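Local coordinates for putative O-GlcNAcase nagJ (Clostridium perfringens, PDB 6PV5), which probably hydrolyses N-acetylhexosaminides as a family 84 glycoside hydrolase, this chain holding the catalytic barrel and flanking domains of a longer protein, at residues A[233-238]-A[287-291]; A[260-266]-A[296-302]; A[534-539]-A[561-566]; A[556-561]-A[603-607]. All coordinates share one frame; numbering follows the deposited sequence.

How the interactions relate
Interactions 1 and 2 belong to the catalytic barrel and touch each other; interactions 3 and 4 lie in the helical region that follows it, well away from both. Interaction 2 is the more buried of the barrel pair, a parallel strand pairing held by backbone hydrogen bonds, whereas interaction 1, partly buried, ties an outer loop to the helix joining those two strands. In the helical region both contacts use helix 548-579 and share Phe561: 534-539 packs against it through apolar side chains with a bridging water at one side, while the loop 603-607 is tied to it by Lys560 and a CH-pi contact. Interactions 1 and 4 use the same chemistry, a lysine ammonium binding loop carbonyls.

Interaction 1. Residues A[233-238]-A[287-291]; sequences KWREPY and KAETL
Lys287 reaches from its helix into the turn of 233-238 and binds two backbone carbonyls with one ammonium group: NZ lies 2.7 Å from Glu236 O and 2.9 Å from Trp234 O. Both bonds come from above the carbonyl plane, at C=O...N angles of 144° for Glu236 and a more bent 115° for Trp234. CG stands anti to the backbone N (chi1 -174°), and bends at chi2 and chi4 then bring NZ in between the carbonyls. A long, flexible lysine suits this place, because its carbons line the turn while the ammonium is spent on backbone oxygens; Tyr229 O takes a third bond from NZ. The turn itself, the tight part, is type I, closed by Glu236 N to Lys233 O at 3.0 Å. Toward solvent the contact thins to exposed Pro237, whose CB rests 3.8 Å from Thr290 CG2, a loose apolar touch suited to a proline and a threonine methyl. Deeper in, Leu291 CD2 meets the edge of the Tyr238 ring, 4.1 Å from CE2, while the hydroxyl of that tyrosine bonds to Asp227. Within the turn, Trp234 is buried against Leu284 of the helix, its NE1 bonded to Asp269. Joining the loop after the second barrel strand to the helix after the third, this is a contact between neighbouring units of a TIM-type (beta/alpha)8 barrel.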
loop_
_atom_site.group_PDB
_atom_site.type_symbol
_atom_site.label_atom_id
_atom_site.label_comp_id
_atom_site.label_asym_id
_atom_site.label_seq_id
_atom_site.Cartn_x
_atom_site.Cartn_y
_atom_site.Cartn_z
ATOM N N LYS A 233 24.685 8.246 -11.375
ATOM C CA LYS A 233 25.964 7.959 -10.752
ATOM C C LYS A 233 25.925 6.596 -10.063
ATOM O O LYS A 233 26.371 6.480 -8.925
ATOM C CB LYS A 233 26.222 8.996 -9.656
ATOM C CG LYS A 233 26.318 10.448 -10.104
ATOM C CD LYS A 233 26.735 11.363 -8.963
ATOM C CE LYS A 233 26.512 12.830 -9.257
ATOM N NZ LYS A 233 27.464 13.356 -10.264
ATOM N N TRP A 234 25.378 5.566 -10.729
ATOM C CA TRP A 234 25.236 4.260 -10.085
ATOM C C TRP A 234 26.589 3.655 -9.708
ATOM O O TRP A 234 26.661 2.871 -8.769
ATOM C CB TRP A 234 24.444 3.270 -10.940
ATOM C CG TRP A 234 25.080 2.964 -12.257
ATOM C CD1 TRP A 234 24.925 3.666 -13.413
ATOM C CD2 TRP A 234 25.970 1.872 -12.564
ATOM N NE1 TRP A 234 25.636 3.078 -14.426
ATOM C CE2 TRP A 234 26.285 1.971 -13.934
ATOM C CE3 TRP A 234 26.528 0.825 -11.821
ATOM C CZ2 TRP A 234 27.138 1.073 -14.576
ATOM C CZ3 TRP A 234 27.354 -0.078 -12.461
ATOM C CH2 TRP A 234 27.662 0.052 -13.818
ATOM N N ARG A 235 27.638 3.995 -10.460
ATOM C CA ARG A 235 28.963 3.459 -10.178
ATOM C C ARG A 235 29.523 4.020 -8.869
ATOM O O ARG A 235 30.293 3.341 -8.196
ATOM C CB ARG A 235 29.914 3.762 -11.336
ATOM C CG ARG A 235 29.579 3.008 -12.611
ATOM C CD ARG A 235 30.273 3.750 -13.729
ATOM N NE ARG A 235 30.011 3.194 -15.050
ATOM C CZ ARG A 235 29.045 3.602 -15.866
ATOM N NH1 ARG A 235 28.228 4.577 -15.499
ATOM N NH2 ARG A 235 28.902 3.037 -17.052
ATOM N N GLU A 236 29.106 5.242 -8.501
ATOM C CA GLU A 236 29.749 5.988 -7.430
ATOM C C GLU A 236 29.150 5.617 -6.077
ATOM O O GLU A 236 27.935 5.536 -5.920
ATOM C CB GLU A 236 29.679 7.494 -7.689
ATOM C CG GLU A 236 30.156 7.900 -9.074
ATOM C CD GLU A 236 30.176 9.402 -9.343
ATOM O OE1 GLU A 236 30.163 10.196 -8.354
ATOM O OE2 GLU A 236 30.195 9.787 -10.541
ATOM N N PRO A 237 29.989 5.373 -5.047
ATOM C CA PRO A 237 29.485 5.110 -3.696
ATOM C C PRO A 237 28.812 6.353 -3.117
ATOM O O PRO A 237 28.982 7.449 -3.652
ATOM C CB PRO A 237 30.763 4.753 -2.917
ATOM C CG PRO A 237 31.879 5.425 -3.688
ATOM C CD PRO A 237 31.455 5.311 -5.136
ATOM N N TYR A 238 28.041 6.181 -2.032
ATOM C CA TYR A 238 27.423 7.337 -1.398
ATOM C C TYR A 238 28.484 8.205 -0.724
ATOM O O TYR A 238 29.265 7.710 0.091
ATOM C CB TYR A 238 26.305 6.951 -0.426
ATOM C CG TYR A 238 24.954 6.809 -1.085
ATOM C CD1 TYR A 238 24.241 7.916 -1.533
ATOM C CD2 TYR A 238 24.403 5.554 -1.293
ATOM C CE1 TYR A 238 23.007 7.776 -2.152
ATOM C CE2 TYR A 238 23.170 5.398 -1.903
ATOM C CZ TYR A 238 22.473 6.511 -2.340
ATOM O OH TYR A 238 21.271 6.320 -2.950
ATOM N N LYS A 287 29.951 -1.009 -5.993
ATOM C CA LYS A 287 28.802 -0.280 -5.465
ATOM C C LYS A 287 28.011 -1.164 -4.508
ATOM O O LYS A 287 27.684 -0.768 -3.388
ATOM C CB LYS A 287 27.920 0.227 -6.610
ATOM C CG LYS A 287 26.761 1.116 -6.171
ATOM C CD LYS A 287 27.148 2.198 -5.179
ATOM C CE LYS A 287 26.050 3.223 -4.980
ATOM N NZ LYS A 287 25.740 3.916 -6.253
ATOM N N ALA A 288 27.731 -2.395 -4.939
ATOM C CA ALA A 288 26.935 -3.270 -4.097
ATOM C C ALA A 288 27.646 -3.550 -2.774
ATOM O O ALA A 288 26.990 -3.825 -1.774
ATOM C CB ALA A 288 26.599 -4.546 -4.844
ATOM N N GLU A 289 28.986 -3.538 -2.791
ATOM C CA GLU A 289 29.801 -3.847 -1.612
ATOM C C GLU A 289 29.679 -2.723 -0.578
ATOM O O GLU A 289 29.467 -2.976 0.610
ATOM C CB GLU A 289 31.279 -4.037 -1.986
ATOM C CG GLU A 289 31.562 -5.209 -2.913
ATOM C CD GLU A 289 31.870 -6.540 -2.245
ATOM O OE1 GLU A 289 31.694 -6.645 -1.013
ATOM O OE2 GLU A 289 32.294 -7.473 -2.966
ATOM N N THR A 290 29.834 -1.483 -1.058
ATOM C CA THR A 290 29.516 -0.271 -0.314
ATOM C C THR A 290 28.203 -0.470 0.430
ATOM O O THR A 290 28.163 -0.456 1.656
ATOM C CB THR A 290 29.335 0.901 -1.282
ATOM O OG1 THR A 290 30.527 0.997 -2.060
ATOM C CG2 THR A 290 29.029 2.216 -0.600
ATOM N N LEU A 291 27.137 -0.703 -0.339
ATOM C CA LEU A 291 25.794 -0.728 0.207
ATOM C C LEU A 291 25.687 -1.864 1.212
ATOM O O LEU A 291 24.982 -1.746 2.220
ATOM C CB LEU A 291 24.832 -0.886 -0.973
ATOM C CG LEU A 291 24.879 0.294 -1.944
ATOM C CD1 LEU A 291 24.592 -0.129 -3.379
ATOM C CD2 LEU A 291 23.943 1.407 -1.483
#

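Interaction 2. Residues A[260-266]-A[296-302]; sequences FVFAISP and VRSFAIL
Phe262 bonds to both neighbours of Phe299: its O accepts from Ala300 N at 2.9 Å, and its N donates to Ser298 O, nearly straight at 162°. The ladder runs on as Ile264 N binds Ala300 O and Leu302 N binds Ile264 O. These are strands three and four of the closed eight-stranded parallel barrel, joined by helix 274-294 in a beta-alpha-beta crossover, and their axes are inclined by 25°. Val261, Ala263, Ser298 and Ala300 share one face of the sheet, where small side chains fit closely; Phe262, Ile264, Phe299 and Ile301 share the other, where bulky ones meet the surrounding helices. Val261 CB lies 4.1 Å from Ser298 CB; from there CG2 comes to 3.6 Å from the same Ser298 CB, while CG1, anti to the backbone N (chi1 -176°), passes Ser298 O and Phe299 C, both at 4.0 Å, before Ala300 CB at 4.1 Å. Nearer the strand ends, Leu302 CD2 touches Ala263 CB at 3.9 Å. Ser265, at the same end, has its side chain about 8 Å from that of Asp305, the predicted proton donor; at the opposite end, a water links Phe260 O to Arg297 N.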
loop_
_atom_site.group_PDB
_atom_site.type_symbol
_atom_site.label_atom_id
_atom_site.label_comp_id
_atom_site.label_asym_id
_atom_site.label_seq_id
_atom_site.Cartn_x
_atom_site.Cartn_y
_atom_site.Cartn_z
ATOM N N PHE A 260 15.021 -3.205 3.644
ATOM C CA PHE A 260 15.455 -2.087 2.845
ATOM C C PHE A 260 16.057 -2.656 1.571
ATOM O O PHE A 260 17.119 -3.282 1.611
ATOM C CB PHE A 260 16.474 -1.225 3.599
ATOM C CG PHE A 260 16.830 0.051 2.887
ATOM C CD1 PHE A 260 17.817 0.080 1.925
ATOM C CD2 PHE A 260 16.191 1.237 3.203
ATOM C CE1 PHE A 260 18.148 1.263 1.283
ATOM C CE2 PHE A 260 16.507 2.418 2.553
ATOM C CZ PHE A 260 17.499 2.436 1.607
ATOM N N VAL A 261 15.369 -2.421 0.451
ATOM C CA VAL A 261 15.824 -2.893 -0.849
ATOM C C VAL A 261 16.442 -1.720 -1.599
ATOM O O VAL A 261 15.765 -0.731 -1.880
ATOM C CB VAL A 261 14.673 -3.546 -1.647
ATOM C CG1 VAL A 261 15.164 -4.122 -2.964
ATOM C CG2 VAL A 261 13.949 -4.609 -0.833
ATOM N N PHE A 262 17.722 -1.831 -1.948
ATOM C CA PHE A 262 18.341 -0.778 -2.731
ATOM C C PHE A 262 18.258 -1.108 -4.215
ATOM O O PHE A 262 18.737 -2.162 -4.650
ATOM C CB PHE A 262 19.800 -0.558 -2.317
ATOM C CG PHE A 262 20.390 0.679 -2.947
ATOM C CD1 PHE A 262 20.382 1.892 -2.268
ATOM C CD2 PHE A 262 20.880 0.653 -4.236
ATOM C CE1 PHE A 262 20.889 3.043 -2.847
ATOM C CE2 PHE A 262 21.409 1.804 -4.808
ATOM C CZ PHE A 262 21.399 3.001 -4.120
ATOM N N ALA A 263 17.713 -0.162 -4.995
ATOM C CA ALA A 263 17.522 -0.349 -6.422
ATOM C C ALA A 263 18.591 0.411 -7.195
ATOM O O ALA A 263 18.863 1.572 -6.896
ATOM C CB ALA A 263 16.129 0.087 -6.844
ATOM N N ILE A 264 19.141 -0.250 -8.224
ATOM C CA ILE A 264 20.145 0.297 -9.119
ATOM C C ILE A 264 19.582 0.289 -10.540
ATOM O O ILE A 264 19.073 -0.735 -10.987
ATOM C CB ILE A 264 21.432 -0.557 -9.044
ATOM C CG1 ILE A 264 21.908 -0.725 -7.602
ATOM C CG2 ILE A 264 22.518 0.056 -9.910
ATOM C CD1 ILE A 264 22.975 -1.778 -7.418
ATOM N N SER A 265 19.702 1.420 -11.253
ATOM C CA SER A 265 19.260 1.523 -12.634
ATOM C C SER A 265 20.441 1.896 -13.511
ATOM O O SER A 265 20.607 3.062 -13.852
ATOM C CB SER A 265 18.130 2.523 -12.834
ATOM O OG SER A 265 17.079 2.289 -11.920
ATOM N N PRO A 266 21.283 0.920 -13.910
ATOM C CA PRO A 266 22.512 1.221 -14.649
ATOM C C PRO A 266 22.281 1.358 -16.146
ATOM O O PRO A 266 23.198 1.690 -16.897
ATOM C CB PRO A 266 23.326 -0.061 -14.434
ATOM C CG PRO A 266 22.288 -1.156 -14.337
ATOM C CD PRO A 266 21.123 -0.516 -13.600
ATOM N N VAL A 296 22.824 -2.812 3.783
ATOM C CA VAL A 296 21.875 -3.286 2.774
ATOM C C VAL A 296 22.041 -4.791 2.541
ATOM O O VAL A 296 23.106 -5.251 2.135
ATOM C CB VAL A 296 21.984 -2.508 1.453
ATOM C CG1 VAL A 296 20.903 -2.932 0.470
ATOM C CG2 VAL A 296 21.944 -1.002 1.663
ATOM N N ARG A 297 20.946 -5.528 2.762
ATOM C CA ARG A 297 20.840 -6.959 2.541
ATOM C C ARG A 297 19.885 -7.318 1.385
ATOM O O ARG A 297 19.717 -8.503 1.097
ATOM C CB ARG A 297 20.351 -7.626 3.835
ATOM C CG ARG A 297 21.303 -7.506 5.022
ATOM C CD ARG A 297 22.613 -8.257 4.816
ATOM N NE ARG A 297 23.552 -8.143 5.927
ATOM C CZ ARG A 297 24.458 -7.173 6.058
ATOM N NH1 ARG A 297 24.554 -6.218 5.148
ATOM N NH2 ARG A 297 25.269 -7.163 7.102
ATOM N N SER A 298 19.221 -6.335 0.739
ATOM C CA SER A 298 18.349 -6.618 -0.401
ATOM C C SER A 298 18.639 -5.657 -1.543
ATOM O O SER A 298 18.757 -4.454 -1.324
ATOM C CB SER A 298 16.895 -6.545 -0.048
ATOM O OG SER A 298 16.496 -7.596 0.826
ATOM N N PHE A 299 18.718 -6.199 -2.766
ATOM C CA PHE A 299 19.128 -5.429 -3.924
ATOM C C PHE A 299 18.161 -5.677 -5.084
ATOM O O PHE A 299 17.526 -6.730 -5.181
ATOM C CB PHE A 299 20.541 -5.813 -4.368
ATOM C CG PHE A 299 21.597 -5.641 -3.304
ATOM C CD1 PHE A 299 21.693 -6.525 -2.241
ATOM C CD2 PHE A 299 22.477 -4.573 -3.355
ATOM C CE1 PHE A 299 22.651 -6.351 -1.254
ATOM C CE2 PHE A 299 23.429 -4.399 -2.365
ATOM C CZ PHE A 299 23.513 -5.284 -1.317
ATOM N N ALA A 300 18.094 -4.694 -5.983
ATOM C CA ALA A 300 17.302 -4.827 -7.189
ATOM C C ALA A 300 18.074 -4.139 -8.290
ATOM O O ALA A 300 18.687 -3.102 -8.055
ATOM C CB ALA A 300 15.930 -4.202 -6.995
ATOM N N ILE A 301 18.087 -4.765 -9.466
ATOM C CA ILE A 301 18.630 -4.110 -10.639
ATOM C C ILE A 301 17.482 -3.953 -11.633
ATOM O O ILE A 301 16.850 -4.940 -12.014
ATOM C CB ILE A 301 19.806 -4.910 -11.239
ATOM C CG1 ILE A 301 20.872 -5.255 -10.195
ATOM C CG2 ILE A 301 20.393 -4.166 -12.427
ATOM C CD1 ILE A 301 22.053 -6.023 -10.750
ATOM N N LEU A 302 17.247 -2.707 -12.056
ATOM C CA LEU A 302 16.072 -2.350 -12.845
ATOM C C LEU A 302 16.499 -2.078 -14.285
ATOM O O LEU A 302 17.502 -1.404 -14.494
ATOM C CB LEU A 302 15.489 -1.080 -12.208
ATOM C CG LEU A 302 14.429 -1.231 -11.106
ATOM C CD1 LEU A 302 14.587 -2.440 -10.195
ATOM C CD2 LEU A 302 14.252 0.041 -10.289
HETATM O O HOH W 1 18.179 -4.942 3.525
#

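Interaction 3. Residues A[534-539]-A[561-566]; sequences MVQVPN and FEIYGN
A single water is gripped by three groups from both helices: it donates to Val535 O and to Glu562 OE1, each at 2.7 Å, and accepts from Asn539 N at 3.0 Å. The water stands between Val535 O and Asn539 N, which would bond directly in an unbroken helix; the helix is kinked at Pro538 and Asn539. The extended chain of Glu562, with CG anti to the backbone N (chi1 -169°), passes Val535 O with its CG and brings the carboxylate to the water; an acidic group suits this partly exposed side, where it accepts a hydrogen from the water. Pro538 CG packs against Glu562 CB.

The inner side is apolar. Met534 CE lies over one face of the Phe561 ring in a CH-pi contact, 4.0 Å from its centroid, while CG comes to 3.6 Å from CZ. The bend at chi3 (63°) turns the methyl back over the ring and also against Tyr564 CB, and SD, oblique to the same ring, makes the Met-aromatic contact. Val537 CG2 and Pro538 CG reach the ring at its edge, and Phe486 and His489 meet the same ring edge-to-face. Gly565, without a side chain, lets the helices come close: its CA is 3.8 Å from Met534 CB, and Val535 CG2 lies beside its carbonyl carbon, continuing to 3.4 Å from Asn566 OD1. With the axes 7.4 Å apart and their directions at 158°, this is a close antiparallel helix pair, two successive helices of the helical bundle in the hyaluronidase post-catalytic-like region.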
loop_
_atom_site.group_PDB
_atom_site.type_symbol
_atom_site.label_atom_id
_atom_site.label_comp_id
_atom_site.label_asym_id
_atom_site.label_seq_id
_atom_site.Cartn_x
_atom_site.Cartn_y
_atom_site.Cartn_z
ATOM N N MET A 534 -21.265 17.411 1.120
ATOM C CA MET A 534 -20.090 17.916 0.428
ATOM C C MET A 534 -19.807 19.347 0.875
ATOM O O MET A 534 -18.649 19.731 1.049
ATOM C CB MET A 534 -20.265 17.877 -1.098
ATOM C CG MET A 534 -20.363 16.459 -1.668
ATOM S SD MET A 534 -20.595 16.403 -3.471
ATOM C CE MET A 534 -19.104 17.165 -4.105
ATOM N N VAL A 535 -20.874 20.132 1.066
ATOM C CA VAL A 535 -20.718 21.500 1.542
ATOM C C VAL A 535 -20.084 21.516 2.933
ATOM O O VAL A 535 -19.246 22.370 3.207
ATOM C CB VAL A 535 -22.029 22.311 1.491
ATOM C CG1 VAL A 535 -21.931 23.613 2.279
ATOM C CG2 VAL A 535 -22.425 22.601 0.050
ATOM N N GLN A 536 -20.474 20.576 3.801
ATOM C CA GLN A 536 -20.152 20.670 5.223
ATOM C C GLN A 536 -18.812 20.029 5.592
ATOM O O GLN A 536 -18.209 20.416 6.591
ATOM C CB GLN A 536 -21.185 19.927 6.069
ATOM C CG GLN A 536 -22.608 20.447 5.973
ATOM C CD GLN A 536 -23.517 19.473 6.683
ATOM O OE1 GLN A 536 -23.428 19.288 7.899
ATOM N NE2 GLN A 536 -24.388 18.824 5.924
ATOM N N VAL A 537 -18.381 18.980 4.882
ATOM C CA VAL A 537 -17.271 18.215 5.435
ATOM C C VAL A 537 -15.934 18.967 5.374
ATOM O O VAL A 537 -15.129 18.783 6.273
ATOM C CB VAL A 537 -17.180 16.755 4.932
ATOM C CG1 VAL A 537 -18.479 15.973 5.107
ATOM C CG2 VAL A 537 -16.660 16.648 3.519
ATOM N N PRO A 538 -15.634 19.851 4.381
ATOM C CA PRO A 538 -14.341 20.542 4.331
ATOM C C PRO A 538 -13.982 21.325 5.599
ATOM O O PRO A 538 -12.929 21.095 6.185
ATOM C CB PRO A 538 -14.457 21.425 3.081
ATOM C CG PRO A 538 -15.423 20.635 2.226
ATOM C CD PRO A 538 -16.478 20.211 3.228
ATOM N N ASN A 539 -14.898 22.180 6.065
ATOM C CA ASN A 539 -14.688 22.933 7.293
ATOM C C ASN A 539 -14.463 21.990 8.464
ATOM O O ASN A 539 -13.607 22.266 9.322
ATOM C CB ASN A 539 -15.861 23.872 7.596
ATOM C CG ASN A 539 -15.800 25.164 6.800
ATOM O OD1 ASN A 539 -14.955 25.321 5.923
ATOM N ND2 ASN A 539 -16.688 26.102 7.100
ATOM N N PHE A 561 -14.079 20.975 -3.228
ATOM C CA PHE A 561 -15.149 20.031 -2.917
ATOM C C PHE A 561 -16.362 20.777 -2.361
ATOM O O PHE A 561 -17.489 20.445 -2.685
ATOM C CB PHE A 561 -14.682 19.047 -1.845
ATOM C CG PHE A 561 -15.519 17.816 -1.599
ATOM C CD1 PHE A 561 -15.617 16.807 -2.552
ATOM C CD2 PHE A 561 -16.129 17.612 -0.368
ATOM C CE1 PHE A 561 -16.339 15.641 -2.292
ATOM C CE2 PHE A 561 -16.842 16.444 -0.107
ATOM C CZ PHE A 561 -16.942 15.452 -1.061
ATOM N N GLU A 562 -16.107 21.792 -1.531
ATOM C CA GLU A 562 -17.157 22.624 -0.963
ATOM C C GLU A 562 -17.932 23.341 -2.064
ATOM O O GLU A 562 -19.154 23.406 -1.995
ATOM C CB GLU A 562 -16.577 23.646 0.015
ATOM C CG GLU A 562 -17.658 24.352 0.816
ATOM C CD GLU A 562 -17.166 25.338 1.863
ATOM O OE1 GLU A 562 -16.281 24.981 2.661
ATOM O OE2 GLU A 562 -17.690 26.455 1.891
ATOM N N ILE A 563 -17.220 23.877 -3.063
ATOM C CA ILE A 563 -17.823 24.569 -4.199
ATOM C C ILE A 563 -18.651 23.606 -5.061
ATOM O O ILE A 563 -19.726 23.994 -5.536
ATOM C CB ILE A 563 -16.756 25.291 -5.052
ATOM C CG1 ILE A 563 -15.900 26.276 -4.246
ATOM C CG2 ILE A 563 -17.381 25.961 -6.279
ATOM C CD1 ILE A 563 -14.854 26.981 -5.098
ATOM N N TYR A 564 -18.142 22.382 -5.316
ATOM C CA TYR A 564 -18.934 21.361 -5.988
ATOM C C TYR A 564 -20.255 21.143 -5.240
ATOM O O TYR A 564 -21.302 21.062 -5.867
ATOM C CB TYR A 564 -18.201 20.017 -6.082
ATOM C CG TYR A 564 -17.317 19.881 -7.288
ATOM C CD1 TYR A 564 -17.863 19.906 -8.565
ATOM C CD2 TYR A 564 -15.949 19.707 -7.154
ATOM C CE1 TYR A 564 -17.062 19.789 -9.686
ATOM C CE2 TYR A 564 -15.134 19.600 -8.269
ATOM C CZ TYR A 564 -15.692 19.630 -9.531
ATOM O OH TYR A 564 -14.923 19.479 -10.647
ATOM N N GLY A 565 -20.203 21.047 -3.907
ATOM C CA GLY A 565 -21.424 20.891 -3.124
ATOM C C GLY A 565 -22.460 21.969 -3.465
ATOM O O GLY A 565 -23.615 21.676 -3.803
ATOM N N ASN A 566 -22.002 23.225 -3.415
ATOM C CA ASN A 566 -22.823 24.395 -3.693
ATOM C C ASN A 566 -23.304 24.394 -5.139
ATOM O O ASN A 566 -24.464 24.721 -5.402
ATOM C CB ASN A 566 -22.076 25.682 -3.337
ATOM C CG ASN A 566 -22.082 25.895 -1.841
ATOM O OD1 ASN A 566 -23.102 25.663 -1.196
ATOM N ND2 ASN A 566 -20.960 26.305 -1.279
HETATM O O HOH W 2 -17.213 23.356 4.638
#

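Interaction 4. Residues A[556-561]-A[603-607]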
loop_
_atom_site.group_PDB
_atom_site.type_symbol
_atom_site.label_atom_id
_atom_site.label_comp_id
_atom_site.label_asym_id
_atom_site.label_seq_id
_atom_site.Cartn_x
_atom_site.Cartn_y
_atom_site.Cartn_z
ATOM N N SER A 556 -6.503 22.319 -1.076
ATOM C CA SER A 556 -7.122 22.817 -2.304
ATOM C C SER A 556 -8.273 21.921 -2.773
ATOM O O SER A 556 -9.289 22.422 -3.284
ATOM C CB SER A 556 -6.127 22.989 -3.404
ATOM O OG SER A 556 -5.172 23.946 -3.020
ATOM N N HIS A 557 -8.098 20.598 -2.612
ATOM C CA HIS A 557 -9.128 19.630 -2.979
ATOM C C HIS A 557 -10.385 19.843 -2.140
ATOM O O HIS A 557 -11.483 19.808 -2.677
ATOM C CB HIS A 557 -8.582 18.198 -2.882
ATOM C CG HIS A 557 -7.498 17.976 -3.892
ATOM N ND1 HIS A 557 -6.196 18.402 -3.686
ATOM C CD2 HIS A 557 -7.523 17.446 -5.128
ATOM C CE1 HIS A 557 -5.463 18.135 -4.748
ATOM N NE2 HIS A 557 -6.252 17.515 -5.641
ATOM N N LEU A 558 -10.204 20.049 -0.835
ATOM C CA LEU A 558 -11.314 20.233 0.081
ATOM C C LEU A 558 -12.090 21.512 -0.254
ATOM O O LEU A 558 -13.309 21.530 -0.159
ATOM C CB LEU A 558 -10.768 20.314 1.508
ATOM C CG LEU A 558 -10.294 19.000 2.130
ATOM C CD1 LEU A 558 -9.499 19.299 3.386
ATOM C CD2 LEU A 558 -11.467 18.098 2.495
ATOM N N SER A 559 -11.378 22.590 -0.613
ATOM C CA SER A 559 -12.000 23.861 -0.949
ATOM C C SER A 559 -12.835 23.709 -2.210
ATOM O O SER A 559 -13.945 24.227 -2.269
ATOM C CB SER A 559 -10.952 24.958 -1.122
ATOM O OG SER A 559 -10.167 25.042 0.056
ATOM N N LYS A 560 -12.267 23.026 -3.215
ATOM C CA LYS A 560 -12.974 22.772 -4.456
ATOM C C LYS A 560 -14.207 21.911 -4.175
ATOM O O LYS A 560 -15.261 22.132 -4.779
ATOM C CB LYS A 560 -12.071 22.119 -5.507
ATOM C CG LYS A 560 -12.716 22.008 -6.879
ATOM C CD LYS A 560 -11.752 21.959 -8.007
ATOM C CE LYS A 560 -12.447 21.913 -9.346
ATOM N NZ LYS A 560 -11.432 21.930 -10.439
ATOM N N PHE A 561 -14.079 20.975 -3.228
ATOM C CA PHE A 561 -15.149 20.031 -2.917
ATOM C C PHE A 561 -16.362 20.777 -2.361
ATOM O O PHE A 561 -17.489 20.445 -2.685
ATOM C CB PHE A 561 -14.682 19.047 -1.845
ATOM C CG PHE A 561 -15.519 17.816 -1.599
ATOM C CD1 PHE A 561 -15.617 16.807 -2.552
ATOM C CD2 PHE A 561 -16.129 17.612 -0.368
ATOM C CE1 PHE A 561 -16.339 15.641 -2.292
ATOM C CE2 PHE A 561 -16.842 16.444 -0.107
ATOM C CZ PHE A 561 -16.942 15.452 -1.061
ATOM N N ILE A 603 -9.904 26.397 -9.999
ATOM C CA ILE A 603 -9.085 25.696 -9.021
ATOM C C ILE A 603 -8.449 24.476 -9.693
ATOM O O ILE A 603 -9.138 23.677 -10.333
ATOM C CB ILE A 603 -9.867 25.355 -7.735
ATOM C CG1 ILE A 603 -10.450 26.608 -7.073
ATOM C CG2 ILE A 603 -8.990 24.566 -6.769
ATOM C CD1 ILE A 603 -11.193 26.333 -5.780
ATOM N N LYS A 604 -7.125 24.377 -9.546
ATOM C CA LYS A 604 -6.285 23.410 -10.248
ATOM C C LYS A 604 -6.660 21.968 -9.861
ATOM O O LYS A 604 -6.720 21.062 -10.697
ATOM C CB LYS A 604 -4.838 23.747 -9.876
ATOM C CG LYS A 604 -3.751 23.218 -10.793
ATOM C CD LYS A 604 -2.373 23.590 -10.274
ATOM C CE LYS A 604 -1.249 22.963 -11.071
ATOM N NZ LYS A 604 -1.410 23.199 -12.528
ATOM N N ALA A 605 -6.911 21.761 -8.573
ATOM C CA ALA A 605 -7.180 20.464 -7.974
ATOM C C ALA A 605 -8.341 19.776 -8.693
ATOM O O ALA A 605 -9.272 20.445 -9.121
ATOM C CB ALA A 605 -7.446 20.688 -6.509
ATOM N N THR A 606 -8.236 18.447 -8.879
ATOM C CA THR A 606 -9.228 17.635 -9.560
ATOM C C THR A 606 -9.907 16.717 -8.548
ATOM O O THR A 606 -9.250 15.961 -7.845
ATOM C CB THR A 606 -8.587 16.856 -10.717
ATOM O OG1 THR A 606 -7.968 17.810 -11.577
ATOM C CG2 THR A 606 -9.558 16.045 -11.543
ATOM N N ILE A 607 -11.236 16.811 -8.447
ATOM C CA ILE A 607 -11.985 15.969 -7.529
ATOM C C ILE A 607 -13.428 15.899 -8.028
ATOM O O ILE A 607 -13.925 16.898 -8.538
ATOM C CB ILE A 607 -11.895 16.448 -6.068
ATOM C CG1 ILE A 607 -12.603 15.434 -5.162
ATOM C CG2 ILE A 607 -12.495 17.838 -5.896
ATOM C CD1 ILE A 607 -12.013 15.274 -3.807
#
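Between the last two helices of the helical region, the loop 603-607 is fastened to helix 548-579 chiefly by Lys560, which gives it two hydrogen bonds. Lys560 NZ donates to Ile603 O and to Ala605 O, each at 2.9 Å, the second nearly in line with its carbonyl at 174° and the first at 149°. The chain is fully extended, CG anti to the backbone N (chi1 -172°), which carries the ammonium across to the loop; a lysine suits the place because its carbons pack along the way, CD lying 3.9 Å from Ile603 CB as the two side chains slide past each other in opposite directions. Leu600 O, at the end of the preceding helix, accepts a further, weak bond. One turn earlier, His557 presents a face to Ala605, whose CB sits over the ring centre, 3.5 Å from the centroid, a CH-pi contact that the small methyl of alanine suits. Thr606 O lies in the ring plane at the edge, 3.5 Å from CD2, and NE2 is bonded to Asp413 O. Farther along, Ile607 brings CD1 to 4.1 Å from Phe561 CD1. Carbonyls of an irregular loop gathered by a lysine ammonium here hold an interhelical connection to a helical bundle.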